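Local coordinates for protein 3-hydroxyisobutyrate dehydrogenase (Salmonella typhimurium, PDB 3G0O) that probably oxidises L-threonate to 2-dehydro-L-erythronate, using NAD(+) in preference to NADP(+), at residues 97-102 with 124-129. Numbering follows the deposited sequence.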
loop_
_atom_site.group_PDB
_atom_site.type_symbol
_atom_site.label_atom_id
_atom_site.label_comp_id
_atom_site.label_asym_id
_atom_site.label_seq_id
_atom_site.Cartn_x
_atom_site.Cartn_y
_atom_site.Cartn_z
ATOM N N ALA A 97 16.779 -0.196 -31.605
ATOM C CA ALA A 97 16.702 0.311 -30.237
ATOM C C ALA A 97 16.858 -0.747 -29.157
ATOM O O ALA A 97 16.494 -1.908 -29.340
ATOM C CB ALA A 97 15.382 1.047 -30.041
ATOM N N VAL A 98 17.410 -0.334 -28.021
ATOM C CA VAL A 98 17.575 -1.234 -26.891
ATOM C C VAL A 98 16.787 -0.644 -25.731
ATOM O O VAL A 98 17.035 0.484 -25.315
ATOM C CB VAL A 98 19.043 -1.372 -26.457
ATOM C CG1 VAL A 98 19.124 -2.264 -25.230
ATOM C CG2 VAL A 98 19.871 -1.953 -27.585
HETATM N N MSE A 99 15.819 -1.405 -25.236
HETATM C CA MSE A 99 14.996 -0.967 -24.121
HETATM C C MSE A 99 15.505 -1.697 -22.883
HETATM O O MSE A 99 15.286 -2.900 -22.732
HETATM C CB MSE A 99 13.535 -1.325 -24.386
HETATM C CG MSE A 99 12.561 -0.816 -23.340
HETATM SE SE MSE A 99 10.733 -1.310 -23.758
HETATM C CE MSE A 99 10.066 -1.640 -21.967
ATOM N N VAL A 100 16.207 -0.975 -22.014
ATOM C CA VAL A 100 16.746 -1.573 -20.799
ATOM C C VAL A 100 15.703 -1.462 -19.695
ATOM O O VAL A 100 15.363 -0.364 -19.256
ATOM C CB VAL A 100 18.055 -0.874 -20.358
ATOM C CG1 VAL A 100 18.629 -1.559 -19.123
ATOM C CG2 VAL A 100 19.071 -0.910 -21.494
ATOM N N SER A 101 15.185 -2.607 -19.264
ATOM C CA SER A 101 14.164 -2.642 -18.230
ATOM C C SER A 101 14.628 -3.484 -17.044
ATOM O O SER A 101 14.191 -4.619 -16.848
ATOM C CB SER A 101 12.872 -3.207 -18.815
ATOM O OG SER A 101 12.454 -2.433 -19.933
ATOM N N SER A 102 15.525 -2.909 -16.257
ATOM C CA SER A 102 16.076 -3.580 -15.086
ATOM C C SER A 102 15.926 -2.611 -13.913
ATOM O O SER A 102 14.981 -1.833 -13.862
ATOM C CB SER A 102 17.557 -3.891 -15.341
ATOM O OG SER A 102 18.177 -4.506 -14.226
ATOM N N LEU A 124 16.596 3.188 -24.492
ATOM C CA LEU A 124 15.541 3.766 -23.676
ATOM C C LEU A 124 15.740 3.293 -22.242
ATOM O O LEU A 124 15.759 2.093 -21.970
ATOM C CB LEU A 124 14.157 3.324 -24.166
ATOM C CG LEU A 124 12.977 4.104 -23.577
ATOM C CD1 LEU A 124 13.052 5.549 -24.055
ATOM C CD2 LEU A 124 11.650 3.483 -24.005
ATOM N N ASP A 125 15.924 4.245 -21.337
ATOM C CA ASP A 125 16.081 3.944 -19.918
ATOM C C ASP A 125 14.642 3.676 -19.503
ATOM O O ASP A 125 13.912 4.597 -19.147
ATOM C CB ASP A 125 16.650 5.173 -19.206
ATOM C CG ASP A 125 16.749 4.991 -17.705
ATOM O OD1 ASP A 125 16.720 3.834 -17.244
ATOM O OD2 ASP A 125 16.870 6.010 -16.994
ATOM N N ALA A 126 14.236 2.413 -19.551
ATOM C CA ALA A 126 12.851 2.071 -19.270
ATOM C C ALA A 126 12.529 1.007 -18.229
ATOM O O ALA A 126 11.958 -0.036 -18.559
ATOM C CB ALA A 126 12.165 1.704 -20.589
ATOM N N PRO A 127 12.875 1.251 -16.957
ATOM C CA PRO A 127 12.553 0.237 -15.948
ATOM C C PRO A 127 11.029 0.094 -15.874
ATOM O O PRO A 127 10.296 1.037 -16.185
ATOM C CB PRO A 127 13.168 0.813 -14.667
ATOM C CG PRO A 127 13.181 2.298 -14.918
ATOM C CD PRO A 127 13.597 2.384 -16.363
ATOM N N VAL A 128 10.552 -1.077 -15.468
ATOM C CA VAL A 128 9.113 -1.317 -15.404
ATOM C C VAL A 128 8.581 -1.796 -14.056
ATOM O O VAL A 128 9.339 -2.133 -13.146
ATOM C CB VAL A 128 8.689 -2.367 -16.452
ATOM C CG1 VAL A 128 9.008 -1.866 -17.848
ATOM C CG2 VAL A 128 9.410 -3.683 -16.182
ATOM N N SER A 129 7.254 -1.829 -13.958
ATOM C CA SER A 129 6.569 -2.297 -12.766
ATOM C C SER A 129 5.147 -2.713 -13.137
ATOM O O SER A 129 4.777 -2.704 -14.315
ATOM C CB SER A 129 6.531 -1.211 -11.688
ATOM O OG SER A 129 5.962 -1.727 -10.493
HETATM O O HOH W 1 17.510 1.356 -17.899
HETATM O O HOH W 2 12.560 -2.805 -14.545
#
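Met99 and Val100 pair in parallel with Leu124 and Asp125, joining strand 97-100 to strand 122-129. Three backbone bonds set the register. Leu124 N donates to Val98 O at 2.9 Å, Val100 N to Leu124 O, and Ala126 N to Val100 O. Helix 106-117 links the two strands, so this is a beta-alpha-beta unit of the Rossmann-type domain.

Met99, a selenomethionine, lies on the same face of the sheet as Leu124. Its CB starts a chain that is extended as far as the selenium. CG is anti to the backbone N (chi1 -175°), and comes 3.8 Å from Ala126 CB. The same CG lies more loosely beside Leu124 CD2. SE carries the chain onward, and a modest bend leaves CE 4.2 Å from Ala126 CB. CE also approaches Val128 CG1 at 4.3 Å.

Beyond the paired residues a serine takes over. Ser101 OG stands anti to its own carbonyl carbon (chi1 -57°) and donates to Ala126 O at 2.8 Å. It approaches from above the carbonyl plane. Ser101 CA adds a CH...O contact to the same oxygen.

Two waters bridge the segments. One donates to Val100 O, which also accepts from Ala126 N, and to Asp125 OD1. Asp125 OD1 also bonds Ser176 OG, and OD2 bonds Gly173 N. The other water donates to Ser102 O and accepts from Val128 N. Pro127 CB lies 3.3 Å from Ser102 O, and the proline ring also touches Lys179, the predicted active-site residue.

The chemistry changes along the contact, from regular sheet bonding to a serine bond and a water bridge. Past the paired residues, the Ser101 OG bond and the water between Ser102 O and Val128 N keep the two backbones linked, close to the predicted active site.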